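Local coordinates for uncharacterized protein Atu1656/AGR_C_3050 (Agrobacterium tumefaciens, PDB 2OJH) that is of unknown function but, as a putative TolB-family protein, folds into a six-bladed beta-propeller that may serve in binding other molecules, at residues 24-29 / 33-38; 55-60 / 97-102; 111-116 / 122-127; 154-159 / 163-168; 211-214 / 218-221. One frame throughout, in Å; residues are numbered along the deposited sequence.

Three of the contacts are antiparallel hairpins far from the propeller centre: interaction 1, built on a bulged register, interaction 3, where a threonine hydroxyl takes over a backbone place, and interaction 4, with a salt bridge at one end. Interaction 1 and interaction 4 are partly exposed, whereas interaction 3 is largely buried. Interactions 2 and 5 are small, buried side-chain contacts between consecutive blades, one mixing a hydroxyl pair with CH-pi packing, the other a single threonine-aspartate bond. Strands 98-103 and 111-116 are neighbours in one sheet, so interactions 2 and 3 adjoin; interaction 3 also touches interaction 4 through Met125 and Met158, and interaction 1 touches interaction 2 through Ile24.

Interaction 1: 24-29 / 33-38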
# COMPACT_ATOMS: atom_id res chain seq x y z
N ILE A 24 -1.42 -6.97 14.32
CA ILE A 24 -1.77 -5.70 13.72
C ILE A 24 -1.35 -4.61 14.74
O ILE A 24 -1.80 -4.60 15.89
CB ILE A 24 -3.29 -5.61 13.36
CG1 ILE A 24 -3.69 -6.67 12.30
CG2 ILE A 24 -3.60 -4.26 12.73
CD1 ILE A 24 -3.71 -8.08 12.74
N GLU A 25 -0.46 -3.72 14.30
CA GLU A 25 0.21 -2.78 15.20
C GLU A 25 0.22 -1.35 14.65
O GLU A 25 0.06 -1.15 13.46
CB GLU A 25 1.63 -3.27 15.45
CG GLU A 25 1.66 -4.61 16.21
CD GLU A 25 3.06 -5.15 16.47
OE1 GLU A 25 4.05 -4.45 16.20
OE2 GLU A 25 3.17 -6.31 16.96
N ILE A 26 0.44 -0.37 15.52
CA ILE A 26 0.54 1.03 15.11
C ILE A 26 1.80 1.60 15.71
O ILE A 26 2.14 1.26 16.85
CB ILE A 26 -0.67 1.79 15.65
CG1 ILE A 26 -1.92 1.43 14.83
CG2 ILE A 26 -0.39 3.30 15.68
CD1 ILE A 26 -3.23 1.82 15.57
N PHE A 27 2.54 2.40 14.95
CA PHE A 27 3.74 3.04 15.45
C PHE A 27 3.53 4.53 15.27
O PHE A 27 3.10 5.00 14.19
CB PHE A 27 4.95 2.59 14.65
CG PHE A 27 6.26 3.12 15.16
CD1 PHE A 27 6.90 2.51 16.22
CD2 PHE A 27 6.88 4.22 14.54
CE1 PHE A 27 8.14 3.00 16.71
CE2 PHE A 27 8.09 4.70 14.99
CZ PHE A 27 8.74 4.09 16.08
N ASN A 28 3.83 5.27 16.33
CA ASN A 28 3.72 6.72 16.32
C ASN A 28 5.12 7.25 16.06
O ASN A 28 6.02 7.04 16.85
CB ASN A 28 3.13 7.23 17.64
CG ASN A 28 2.97 8.75 17.67
OD1 ASN A 28 3.91 9.48 17.37
ND2 ASN A 28 1.78 9.23 18.04
N ILE A 29 5.30 7.94 14.93
CA ILE A 29 6.62 8.45 14.59
C ILE A 29 7.05 9.69 15.37
O ILE A 29 8.23 10.04 15.38
CB ILE A 29 6.79 8.71 13.06
CG1 ILE A 29 5.88 9.86 12.59
CG2 ILE A 29 6.57 7.41 12.25
CD1 ILE A 29 6.43 10.57 11.26
N LYS A 33 6.47 5.48 19.94
CA LYS A 33 5.80 4.42 20.70
C LYS A 33 4.98 3.55 19.75
O LYS A 33 4.34 4.07 18.83
CB LYS A 33 4.80 5.01 21.70
CG LYS A 33 5.32 6.06 22.67
CD LYS A 33 5.86 5.47 23.93
CE LYS A 33 7.37 5.50 23.90
NZ LYS A 33 7.81 6.08 25.19
N MSE A 34 4.95 2.25 20.04
CA MSE A 34 4.09 1.30 19.32
C MSE A 34 2.94 0.79 20.17
O MSE A 34 2.98 0.85 21.41
CB MSE A 34 4.90 0.13 18.72
CG MSE A 34 5.66 -0.73 19.74
SE MSE A 34 5.66 -2.60 19.13
CE MSE A 34 3.71 -2.85 19.17
N ARG A 35 1.90 0.27 19.52
CA ARG A 35 0.81 -0.40 20.22
C ARG A 35 0.31 -1.59 19.40
O ARG A 35 0.38 -1.56 18.18
CB ARG A 35 -0.33 0.59 20.53
CG ARG A 35 -1.65 0.37 19.79
CD ARG A 35 -2.77 1.12 20.48
NE ARG A 35 -4.09 0.53 20.30
CZ ARG A 35 -5.08 1.08 19.61
NH1 ARG A 35 -6.26 0.45 19.51
NH2 ARG A 35 -4.91 2.25 19.00
N VAL A 36 -0.19 -2.62 20.09
CA VAL A 36 -0.77 -3.80 19.45
C VAL A 36 -2.29 -3.61 19.42
O VAL A 36 -2.94 -3.48 20.48
CB VAL A 36 -0.40 -5.06 20.23
CG1 VAL A 36 -1.10 -6.30 19.64
CG2 VAL A 36 1.12 -5.25 20.28
N VAL A 37 -2.85 -3.56 18.22
CA VAL A 37 -4.30 -3.46 18.05
C VAL A 37 -4.96 -4.83 18.19
O VAL A 37 -5.99 -4.95 18.85
CB VAL A 37 -4.64 -2.88 16.67
CG1 VAL A 37 -6.15 -2.71 16.53
CG2 VAL A 37 -3.97 -1.54 16.52
N TRP A 38 -4.39 -5.84 17.56
CA TRP A 38 -5.01 -7.17 17.52
C TRP A 38 -4.00 -8.21 17.05
O TRP A 38 -3.26 -7.95 16.10
CB TRP A 38 -6.18 -7.14 16.53
CG TRP A 38 -7.07 -8.33 16.60
CD1 TRP A 38 -7.78 -8.76 17.69
CD2 TRP A 38 -7.37 -9.22 15.54
NE1 TRP A 38 -8.50 -9.89 17.36
CE2 TRP A 38 -8.27 -10.19 16.04
CE3 TRP A 38 -6.97 -9.30 14.20
CZ2 TRP A 38 -8.79 -11.22 15.26
CZ3 TRP A 38 -7.50 -10.34 13.40
CH2 TRP A 38 -8.38 -11.30 13.94
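Glu25 and Met34 (selenomethionine) meet on one face of the hairpin through their torsions: Glu25 sets CG beside its backbone N (chi1 -65°) and then runs extended, whereas Met34 holds CG between backbone N and carbonyl carbon (chi1 60°) and bends at its next two bonds. The Met34 CE methyl thereby comes to 3.4 Å from Glu25 OE1. On this face too, Met34 CB lies at the edge of the Phe27 ring, 4.0 Å from CD1. On the other face the packing is largely apolar beside the Arg35 side chain: Ile26 CD1 packs on Val37 CG2 at 3.6 Å, and Ile24 CD1 runs alongside the indole of Trp38, 3.8 Å from CE3. Between the strands, Ile26 and Arg35 exchange two backbone bonds, Ile26 N to Arg35 O and Arg35 N to Ile26 O, each 2.9 Å. At Ile24 the register slips by one residue. Ile24 O takes a 2.8 Å bond from Val37 N and a weak one from Trp38 N, while Ile24 N reaches Trp38 O; this classic beta bulge lets Val37 turn toward Ile26. Strand 285-291 pairs with the other edge of strand 22-28, joining the two chain ends in one blade, as in the Velcro closure of propellers. The Glu25 carboxylate is held by Ser23 and by a salt bridge to Arg290, so Met34 contributes a polarisable, apolar cover to a charge whose polar partners lie elsewhere.

Interaction 2: 55-60 / 97-102; sequences YLLLNS and ALYAIS
Tyr55 and Tyr99 provide the polar part of this contact. Their side chains reach toward each other and join hydroxyl to hydroxyl, with Tyr55 OH 2.6 Å from Tyr99 OH. Tyr55 OH sits at the edge of the Tyr99 ring, in its plane. Tyr99 OH is also hydrogen-bonded to NE of Arg66, so this phenol oxygen is gripped by two partners, and the nearby guanidinium probably polarises it. The apolar part belongs to Leu57. With CG anti to the backbone N (chi1 -173°), the leucine lays both methyls against one face of the Tyr99 ring. Leu57 CD2 stands over the middle of the ring in a CH-pi contact, 3.9 Å from the Tyr99 centroid and only 3° off the normal, while Leu57 CD1 rests 3.8 Å from Tyr99 CE2. The Tyr99 side chain is thus packed by carbon over one ring face and hydrogen-bonded through its hydroxyl. The backbones stay apart, the nearest CA atoms, those of Leu57 and Tyr99, being 9.4 Å from each other. Strands 55-60 and 98-103 belong to successive four-stranded sheets, and side chains interleaved between two such sheets are what unite adjacent blades of a beta-propeller.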
# COMPACT_ATOMS: atom_id res chain seq x y z
N TYR A 55 -10.98 3.35 12.13
CA TYR A 55 -10.76 1.93 11.88
C TYR A 55 -9.62 1.64 10.93
O TYR A 55 -9.18 2.52 10.16
CB TYR A 55 -12.03 1.25 11.40
CG TYR A 55 -12.52 1.67 10.03
CD1 TYR A 55 -12.04 1.04 8.88
CD2 TYR A 55 -13.51 2.66 9.88
CE1 TYR A 55 -12.50 1.40 7.61
CE2 TYR A 55 -13.97 3.02 8.61
CZ TYR A 55 -13.46 2.38 7.49
OH TYR A 55 -13.89 2.70 6.22
N LEU A 56 -9.14 0.40 10.98
CA LEU A 56 -8.21 -0.09 9.98
C LEU A 56 -8.93 -1.02 9.01
O LEU A 56 -9.84 -1.77 9.40
CB LEU A 56 -7.02 -0.84 10.62
CG LEU A 56 -6.23 -0.08 11.69
CD1 LEU A 56 -5.22 -1.02 12.33
CD2 LEU A 56 -5.52 1.17 11.14
N LEU A 57 -8.50 -0.97 7.75
CA LEU A 57 -9.00 -1.87 6.71
C LEU A 57 -7.89 -2.86 6.31
O LEU A 57 -6.80 -2.46 5.82
CB LEU A 57 -9.54 -1.07 5.52
CG LEU A 57 -10.26 -1.87 4.42
CD1 LEU A 57 -11.63 -2.34 4.90
CD2 LEU A 57 -10.36 -1.00 3.16
N LEU A 58 -8.16 -4.14 6.56
CA LEU A 58 -7.19 -5.21 6.30
C LEU A 58 -7.77 -6.25 5.34
O LEU A 58 -8.99 -6.42 5.25
CB LEU A 58 -6.87 -5.97 7.60
CG LEU A 58 -5.96 -5.45 8.74
CD1 LEU A 58 -4.49 -5.61 8.50
CD2 LEU A 58 -6.32 -4.04 9.23
N ASN A 59 -6.90 -7.00 4.66
CA ASN A 59 -7.40 -8.20 3.99
C ASN A 59 -6.89 -9.48 4.63
O ASN A 59 -5.79 -9.53 5.21
CB ASN A 59 -7.11 -8.19 2.48
CG ASN A 59 -5.64 -8.09 2.18
OD1 ASN A 59 -5.04 -7.04 2.36
ND2 ASN A 59 -5.05 -9.18 1.74
N SER A 60 -7.68 -10.53 4.46
CA SER A 60 -7.29 -11.85 4.89
C SER A 60 -8.00 -12.90 4.04
O SER A 60 -9.24 -12.95 3.98
CB SER A 60 -7.63 -12.04 6.37
OG SER A 60 -7.28 -13.35 6.81
N ALA A 97 -15.80 7.61 1.60
CA ALA A 97 -17.00 6.97 1.06
C ALA A 97 -16.77 5.77 0.13
O ALA A 97 -17.73 5.05 -0.17
CB ALA A 97 -17.91 8.01 0.36
N LEU A 98 -15.53 5.56 -0.33
CA LEU A 98 -15.24 4.48 -1.28
C LEU A 98 -14.04 3.67 -0.88
O LEU A 98 -13.08 4.20 -0.32
CB LEU A 98 -14.95 5.03 -2.69
CG LEU A 98 -16.09 5.73 -3.44
CD1 LEU A 98 -15.59 6.25 -4.76
CD2 LEU A 98 -17.36 4.86 -3.66
N TYR A 99 -14.10 2.38 -1.22
CA TYR A 99 -12.96 1.49 -1.16
C TYR A 99 -12.51 1.15 -2.58
O TYR A 99 -13.31 1.04 -3.50
CB TYR A 99 -13.33 0.18 -0.45
CG TYR A 99 -13.63 0.27 1.03
CD1 TYR A 99 -13.28 1.40 1.79
CD2 TYR A 99 -14.22 -0.81 1.70
CE1 TYR A 99 -13.56 1.46 3.17
CE2 TYR A 99 -14.50 -0.75 3.07
CZ TYR A 99 -14.16 0.38 3.80
OH TYR A 99 -14.43 0.42 5.15
N ALA A 100 -11.21 0.97 -2.75
CA ALA A 100 -10.68 0.43 -3.97
C ALA A 100 -10.04 -0.91 -3.62
O ALA A 100 -9.29 -1.01 -2.61
CB ALA A 100 -9.67 1.38 -4.56
N ILE A 101 -10.34 -1.93 -4.43
CA ILE A 101 -9.81 -3.30 -4.18
C ILE A 101 -9.21 -3.84 -5.46
O ILE A 101 -9.50 -3.33 -6.55
CB ILE A 101 -10.92 -4.26 -3.68
CG1 ILE A 101 -12.04 -4.35 -4.72
CG2 ILE A 101 -11.52 -3.78 -2.33
CD1 ILE A 101 -13.23 -5.32 -4.34
N SER A 102 -8.38 -4.87 -5.34
CA SER A 102 -7.80 -5.51 -6.48
C SER A 102 -8.17 -6.99 -6.34
O SER A 102 -7.73 -7.66 -5.40
CB SER A 102 -6.28 -5.33 -6.44
OG SER A 102 -5.93 -3.95 -6.42

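Interaction 3: 111-116 / 122-127; sequences AIYLLP and PRLMTK
The Tyr113 ring receives Leu124 CD1 over one face, 3.9 Å from the ring centroid and displaced toward the rim, a CH-pi contact. Pro122 CB approaches the same tyrosine obliquely and lies 3.6 Å from Tyr113 CB, while Phe82, from outside the hairpin, meets the ring edge-to-face. The second flat group, the guanidinium of Arg123, has Leu114 CB over one face, but the arginine was modelled in two conformers, so this placement holds for one conformer. Away from the rings, Met125, a selenomethionine, bends at its last two torsions and crosses Leu114 at about a right angle, with Met125 CG 3.8 Å from Leu114 CG.

Strand pairing is regular where Leu114 faces Arg123: Arg123 N binds Leu114 O at 2.7 Å, and Leu114 N returns to Arg123 O at 3.0 Å. Past Leu124 the second segment is no longer strand, yet Met125 N still reaches Ile112 O at 2.9 Å; one residue on, a side chain steps in. Thr126, with OG1 between its backbone N and carbonyl carbon (chi1 55°), presents that hydroxyl to Ile112 N at 3.0 Å in an almost straight bond of 172°. The Thr126 CG2 methyl meanwhile packs against Ile112. Tyr113 OH is bonded to Glu106, which fixes the far end of the ring. Strand 123-124 is the outermost of its blade, and the chemistry implies that a side-chain acceptor keeps the buried amide of Ile112 satisfied where backbone pairing ends, while Tyr113, Pro122 and Leu124 pack together on one face.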
# COMPACT_ATOMS: atom_id res chain seq x y z
N ALA A 111 -7.67 -7.32 -11.00
CA ALA A 111 -8.38 -6.21 -11.62
C ALA A 111 -8.86 -5.27 -10.52
O ALA A 111 -9.27 -5.71 -9.43
CB ALA A 111 -9.61 -6.73 -12.41
N ILE A 112 -8.82 -3.97 -10.81
CA ILE A 112 -9.10 -2.93 -9.81
C ILE A 112 -10.60 -2.61 -9.85
O ILE A 112 -11.20 -2.50 -10.93
CB ILE A 112 -8.20 -1.68 -10.05
CG1 ILE A 112 -6.72 -2.03 -9.78
CG2 ILE A 112 -8.60 -0.55 -9.14
CD1 ILE A 112 -5.76 -0.88 -10.19
N TYR A 113 -11.22 -2.50 -8.68
CA TYR A 113 -12.64 -2.09 -8.59
C TYR A 113 -12.78 -1.01 -7.52
O TYR A 113 -11.94 -0.92 -6.62
CB TYR A 113 -13.52 -3.26 -8.17
CG TYR A 113 -13.47 -4.46 -9.10
CD1 TYR A 113 -12.41 -5.38 -9.04
CD2 TYR A 113 -14.50 -4.69 -10.01
CE1 TYR A 113 -12.37 -6.48 -9.90
CE2 TYR A 113 -14.49 -5.79 -10.85
CZ TYR A 113 -13.41 -6.67 -10.80
OH TYR A 113 -13.41 -7.75 -11.65
N LEU A 114 -13.85 -0.23 -7.59
CA LEU A 114 -14.26 0.66 -6.49
C LEU A 114 -15.58 0.14 -5.98
O LEU A 114 -16.34 -0.45 -6.74
CB LEU A 114 -14.50 2.10 -6.99
CG LEU A 114 -13.34 2.80 -7.71
CD1 LEU A 114 -13.71 4.25 -7.97
CD2 LEU A 114 -12.09 2.70 -6.90
N LEU A 115 -15.86 0.34 -4.70
CA LEU A 115 -17.16 0.01 -4.12
C LEU A 115 -17.47 0.96 -2.95
O LEU A 115 -16.58 1.65 -2.47
CB LEU A 115 -17.20 -1.47 -3.67
CG LEU A 115 -16.35 -1.85 -2.46
CD1 LEU A 115 -17.04 -2.96 -1.66
CD2 LEU A 115 -14.98 -2.24 -2.96
N PRO A 116 -18.74 1.02 -2.51
CA PRO A 116 -18.99 1.88 -1.34
C PRO A 116 -18.23 1.40 -0.10
O PRO A 116 -18.06 0.19 0.11
CB PRO A 116 -20.49 1.73 -1.11
CG PRO A 116 -21.06 1.29 -2.46
CD PRO A 116 -19.98 0.38 -3.00
N PRO A 122 -18.84 -4.24 -6.49
CA PRO A 122 -17.68 -3.60 -7.09
C PRO A 122 -17.88 -3.10 -8.51
O PRO A 122 -18.50 -3.78 -9.33
CB PRO A 122 -16.63 -4.73 -7.11
CG PRO A 122 -17.10 -5.74 -6.12
CD PRO A 122 -18.60 -5.67 -6.21
N ARG A 123 -17.35 -1.92 -8.80
CA ARG A 123 -17.39 -1.34 -10.13
C ARG A 123 -16.01 -1.47 -10.78
O ARG A 123 -15.06 -0.92 -10.27
CB ARG A 123 -17.79 0.14 -10.01
CG ARG A 123 -19.24 0.40 -9.55
CD ARG A 123 -19.40 1.78 -8.85
NE ARG A 123 -18.46 2.78 -9.37
CZ ARG A 123 -17.87 3.74 -8.65
NH1 ARG A 123 -18.09 3.87 -7.35
NH2 ARG A 123 -17.03 4.58 -9.25
N LEU A 124 -15.91 -2.19 -11.90
CA LEU A 124 -14.60 -2.43 -12.57
C LEU A 124 -14.01 -1.13 -13.11
O LEU A 124 -14.69 -0.38 -13.84
CB LEU A 124 -14.72 -3.46 -13.74
CG LEU A 124 -13.42 -3.81 -14.49
CD1 LEU A 124 -12.39 -4.52 -13.60
CD2 LEU A 124 -13.75 -4.64 -15.73
N MSE A 125 -12.74 -0.91 -12.77
CA MSE A 125 -12.02 0.26 -13.23
C MSE A 125 -11.07 -0.08 -14.38
O MSE A 125 -10.98 0.68 -15.34
CB MSE A 125 -11.19 0.89 -12.11
CG MSE A 125 -11.92 1.57 -10.99
SE MSE A 125 -13.21 2.91 -11.61
CE MSE A 125 -14.89 2.03 -11.37
N THR A 126 -10.35 -1.19 -14.27
CA THR A 126 -9.31 -1.48 -15.23
C THR A 126 -9.63 -2.62 -16.20
O THR A 126 -9.83 -3.77 -15.78
CB THR A 126 -8.03 -1.85 -14.52
OG1 THR A 126 -8.30 -2.93 -13.62
CG2 THR A 126 -7.50 -0.66 -13.76
N LYS A 127 -9.64 -2.30 -17.49
CA LYS A 127 -9.88 -3.30 -18.52
C LYS A 127 -8.60 -4.00 -18.95
O LYS A 127 -8.68 -5.02 -19.61
CB LYS A 127 -10.57 -2.66 -19.72
CG LYS A 127 -12.00 -2.20 -19.40
CD LYS A 127 -12.56 -1.38 -20.52
CE LYS A 127 -13.90 -0.76 -20.11
NZ LYS A 127 -14.39 0.02 -21.26

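Interaction 4: 154-159 / 163-168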
# COMPACT_ATOMS: atom_id res chain seq x y z
N ASP A 154 4.65 -1.25 -14.92
CA ASP A 154 4.68 0.21 -14.91
C ASP A 154 3.72 0.87 -13.96
O ASP A 154 2.73 0.24 -13.51
CB ASP A 154 4.40 0.78 -16.32
CG ASP A 154 5.61 0.73 -17.22
OD1 ASP A 154 6.73 1.12 -16.80
OD2 ASP A 154 5.43 0.27 -18.37
N ILE A 155 3.99 2.15 -13.71
CA ILE A 155 3.11 2.98 -12.91
C ILE A 155 2.10 3.61 -13.84
O ILE A 155 2.47 4.18 -14.88
CB ILE A 155 3.92 4.09 -12.18
CG1 ILE A 155 5.11 3.46 -11.39
CG2 ILE A 155 3.01 4.97 -11.29
CD1 ILE A 155 4.74 2.34 -10.38
N TYR A 156 0.83 3.51 -13.46
CA TYR A 156 -0.27 4.08 -14.23
C TYR A 156 -1.08 4.94 -13.29
O TYR A 156 -1.03 4.76 -12.06
CB TYR A 156 -1.20 2.98 -14.79
CG TYR A 156 -0.58 2.18 -15.89
CD1 TYR A 156 -0.76 2.55 -17.22
CD2 TYR A 156 0.23 1.08 -15.61
CE1 TYR A 156 -0.12 1.84 -18.25
CE2 TYR A 156 0.87 0.37 -16.63
CZ TYR A 156 0.68 0.76 -17.94
OH TYR A 156 1.27 0.06 -18.95
N SER A 157 -1.88 5.84 -13.85
CA SER A 157 -2.91 6.49 -13.07
C SER A 157 -4.20 6.48 -13.88
O SER A 157 -4.18 6.34 -15.11
CB SER A 157 -2.50 7.91 -12.69
OG SER A 157 -2.35 8.71 -13.85
N MSE A 158 -5.33 6.59 -13.20
CA MSE A 158 -6.60 6.63 -13.90
C MSE A 158 -7.43 7.73 -13.31
O MSE A 158 -7.42 7.94 -12.10
CB MSE A 158 -7.34 5.29 -13.82
CG MSE A 158 -8.80 5.34 -14.28
SE MSE A 158 -9.50 3.56 -14.59
CE MSE A 158 -8.25 2.92 -15.92
N ASP A 159 -8.13 8.45 -14.18
CA ASP A 159 -9.15 9.39 -13.79
C ASP A 159 -10.45 8.59 -13.60
O ASP A 159 -10.94 7.94 -14.52
CB ASP A 159 -9.28 10.47 -14.89
CG ASP A 159 -10.38 11.46 -14.61
OD1 ASP A 159 -11.56 11.13 -14.88
OD2 ASP A 159 -10.07 12.57 -14.11
N GLY A 163 -12.40 7.15 -16.81
CA GLY A 163 -11.89 5.81 -17.06
C GLY A 163 -10.58 5.78 -17.84
O GLY A 163 -10.08 4.70 -18.16
N VAL A 164 -10.02 6.95 -18.13
CA VAL A 164 -8.81 7.03 -18.97
C VAL A 164 -7.55 6.63 -18.23
O VAL A 164 -7.24 7.16 -17.16
CB VAL A 164 -8.62 8.45 -19.58
CG1 VAL A 164 -7.22 8.59 -20.20
CG2 VAL A 164 -9.70 8.75 -20.62
N GLU A 165 -6.80 5.69 -18.82
CA GLU A 165 -5.57 5.18 -18.23
C GLU A 165 -4.36 5.96 -18.76
O GLU A 165 -4.25 6.20 -19.98
CB GLU A 165 -5.47 3.68 -18.55
CG GLU A 165 -4.16 3.00 -18.26
CD GLU A 165 -4.25 1.49 -18.49
OE1 GLU A 165 -4.08 1.05 -19.66
OE2 GLU A 165 -4.49 0.73 -17.52
N THR A 166 -3.48 6.36 -17.86
CA THR A 166 -2.29 7.14 -18.20
C THR A 166 -1.06 6.39 -17.71
O THR A 166 -0.97 6.03 -16.54
CB THR A 166 -2.30 8.53 -17.54
OG1 THR A 166 -3.33 9.32 -18.15
CG2 THR A 166 -0.96 9.25 -17.72
N ARG A 167 -0.12 6.16 -18.63
CA ARG A 167 1.10 5.44 -18.32
C ARG A 167 2.19 6.44 -17.86
O ARG A 167 2.52 7.37 -18.60
CB ARG A 167 1.54 4.69 -19.57
CG ARG A 167 2.64 3.70 -19.34
CD ARG A 167 2.95 2.93 -20.58
NE ARG A 167 4.19 2.17 -20.42
CZ ARG A 167 4.84 1.57 -21.40
NH1 ARG A 167 4.38 1.67 -22.64
NH2 ARG A 167 5.96 0.89 -21.14
N LEU A 168 2.72 6.26 -16.65
CA LEU A 168 3.66 7.23 -16.07
C LEU A 168 5.11 6.81 -16.12
O LEU A 168 6.00 7.66 -16.05
CB LEU A 168 3.28 7.59 -14.63
CG LEU A 168 1.89 8.24 -14.54
CD1 LEU A 168 1.45 8.27 -13.11
CD2 LEU A 168 1.87 9.66 -15.12
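The hairpin of strands 152-159 and 165-167 makes the outer part of one propeller blade, its centre being the antiparallel hydrogen-bonded pair of Ser157 and Thr166. Ser157 N meets Thr166 O, and Thr166 N meets Ser157 O, both at 2.8 Å. Along one face Tyr156 is the middle of a row. Arg167 lies stretched beside its ring, with CG anti to the backbone N (chi1 -169°) and 3.5 Å from Tyr156 CE1, and Glu165 CG approaches Tyr156 CD1 at 3.6 Å. The extended arginine ends in a salt bridge: Arg167 NH2 stands 2.9 Å from Asp154 OD2, on the syn side but 29° out of the carboxylate plane, and NE adds a weak bond to the same oxygen. Asp154 OD1 is held separately by Thr169 OG1 and Gly171 N, which fixes the carboxylate's rotation. At the turn, Gly163 N reaches Asp159 O at 2.8 Å, and the positive phi of Gly163 (80°) suits glycine. The Met158 CE methyl, of a selenomethionine, lies 3.4 Å from Gly163 O. Glu165 OE2 turns to Arg149 and Tyr145, both on strand 142-149, the inner neighbour of strand 152-159 in the sheet; Ile155 and Leu168, on the other face, lean on strands 175-180 and 186-191 of the following blade.

Interaction 5: 211-214 / 218-221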
# COMPACT_ATOMS: atom_id res chain seq x y z
N ARG A 211 15.49 9.65 -8.51
CA ARG A 211 15.80 8.61 -7.55
C ARG A 211 15.73 9.19 -6.14
O ARG A 211 16.26 10.28 -5.89
CB ARG A 211 17.19 8.03 -7.82
CG ARG A 211 17.48 6.75 -7.09
CD ARG A 211 18.85 6.26 -7.46
NE ARG A 211 19.24 5.06 -6.73
CZ ARG A 211 20.36 4.38 -6.95
NH1 ARG A 211 21.20 4.76 -7.91
NH2 ARG A 211 20.64 3.31 -6.22
N ILE A 212 15.12 8.43 -5.23
CA ILE A 212 14.99 8.87 -3.83
C ILE A 212 15.80 8.06 -2.82
O ILE A 212 16.31 8.65 -1.87
CB ILE A 212 13.51 8.90 -3.40
CG1 ILE A 212 12.73 9.90 -4.28
CG2 ILE A 212 13.41 9.16 -1.88
CD1 ILE A 212 13.08 11.37 -4.10
N THR A 213 15.90 6.74 -2.99
CA THR A 213 16.88 5.98 -2.19
C THR A 213 18.06 5.50 -3.03
O THR A 213 17.92 5.23 -4.22
CB THR A 213 16.26 4.79 -1.42
OG1 THR A 213 15.70 3.84 -2.35
CG2 THR A 213 15.18 5.26 -0.48
N ASP A 214 19.22 5.40 -2.38
CA ASP A 214 20.41 4.84 -2.98
C ASP A 214 20.98 4.04 -1.82
O ASP A 214 21.72 4.58 -1.01
CB ASP A 214 21.35 5.97 -3.37
CG ASP A 214 22.50 5.51 -4.23
OD1 ASP A 214 22.85 4.31 -4.20
OD2 ASP A 214 23.06 6.37 -4.94
N GLY A 218 16.81 -3.66 -0.93
CA GLY A 218 15.65 -3.54 -1.82
C GLY A 218 14.52 -2.86 -1.05
O GLY A 218 14.04 -3.37 -0.03
N ASP A 219 14.06 -1.72 -1.57
CA ASP A 219 13.26 -0.79 -0.80
C ASP A 219 11.91 -0.91 -1.44
O ASP A 219 11.82 -0.86 -2.67
CB ASP A 219 13.84 0.64 -0.94
CG ASP A 219 15.19 0.81 -0.23
OD1 ASP A 219 15.44 0.10 0.76
OD2 ASP A 219 16.00 1.68 -0.64
N TRP A 220 10.86 -1.07 -0.62
CA TRP A 220 9.57 -1.47 -1.14
C TRP A 220 8.47 -0.71 -0.41
O TRP A 220 8.66 -0.21 0.71
CB TRP A 220 9.39 -2.98 -0.88
CG TRP A 220 10.03 -3.90 -1.94
CD1 TRP A 220 11.32 -4.38 -1.98
CD2 TRP A 220 9.36 -4.42 -3.08
NE1 TRP A 220 11.48 -5.19 -3.10
CE2 TRP A 220 10.28 -5.20 -3.79
CE3 TRP A 220 8.05 -4.27 -3.59
CZ2 TRP A 220 9.93 -5.85 -4.99
CZ3 TRP A 220 7.72 -4.90 -4.77
CH2 TRP A 220 8.65 -5.69 -5.45
N PHE A 221 7.30 -0.62 -1.01
CA PHE A 221 6.15 -0.07 -0.32
C PHE A 221 6.30 1.37 0.22
O PHE A 221 5.98 1.62 1.40
CB PHE A 221 5.71 -0.99 0.85
CG PHE A 221 5.87 -2.47 0.58
CD1 PHE A 221 5.17 -3.10 -0.47
CD2 PHE A 221 6.72 -3.23 1.39
CE1 PHE A 221 5.36 -4.47 -0.75
CE2 PHE A 221 6.91 -4.61 1.14
CZ PHE A 221 6.24 -5.23 0.07
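Thr213 and Asp219 face each other across two backbones that are not paired, their CA atoms 7.8 Å apart. Residues 211-214 leave the end of strand 209-211 as a loop, while residues 218-221 run as strand. Each side is tied instead to the preceding hairpin: Ile212 and Thr213 bond to the backbone of Ile199, and Asp219 to that of Met197.

The two side chains approach head-on from the two segments and meet chiefly through one oxygen pair. Thr213 places OG1 between its backbone N and carbonyl carbon (chi1 62°), pointing it at the carboxylate, and donates to Asp219 OD2 at 2.8 Å. OD2 uses its anti lone pair, the one turned away from OD1, and Thr213 CB also comes close, 3.2 Å from OD2. The same hydroxyl oxygen is bonded to Ile199 N, and Ser215 OG is a further partner of OD2, whereas OD1 goes to Ser235 OG. Three hydroxyls thus meet the buried Asp219 carboxylate, two at OD2 and one at OD1, which limits its rotation.

In the propeller, strand 209-211 is the last of one blade and strand 217-224 the first of the next, so the bond spans the crossing from outer to inner strand. The loop is braced within itself as well. Arg211 NE bonds Thr213 O at 2.8 Å, in the carbonyl plane on a lone pair, and Asp214 lies over one face of the guanidinium, its OD1 3.2 Å from Arg211 NH2, attracted by charge without an N-H aimed at it. Arg211 NH2 has Gln198 OE1 as a hydrogen-bond partner.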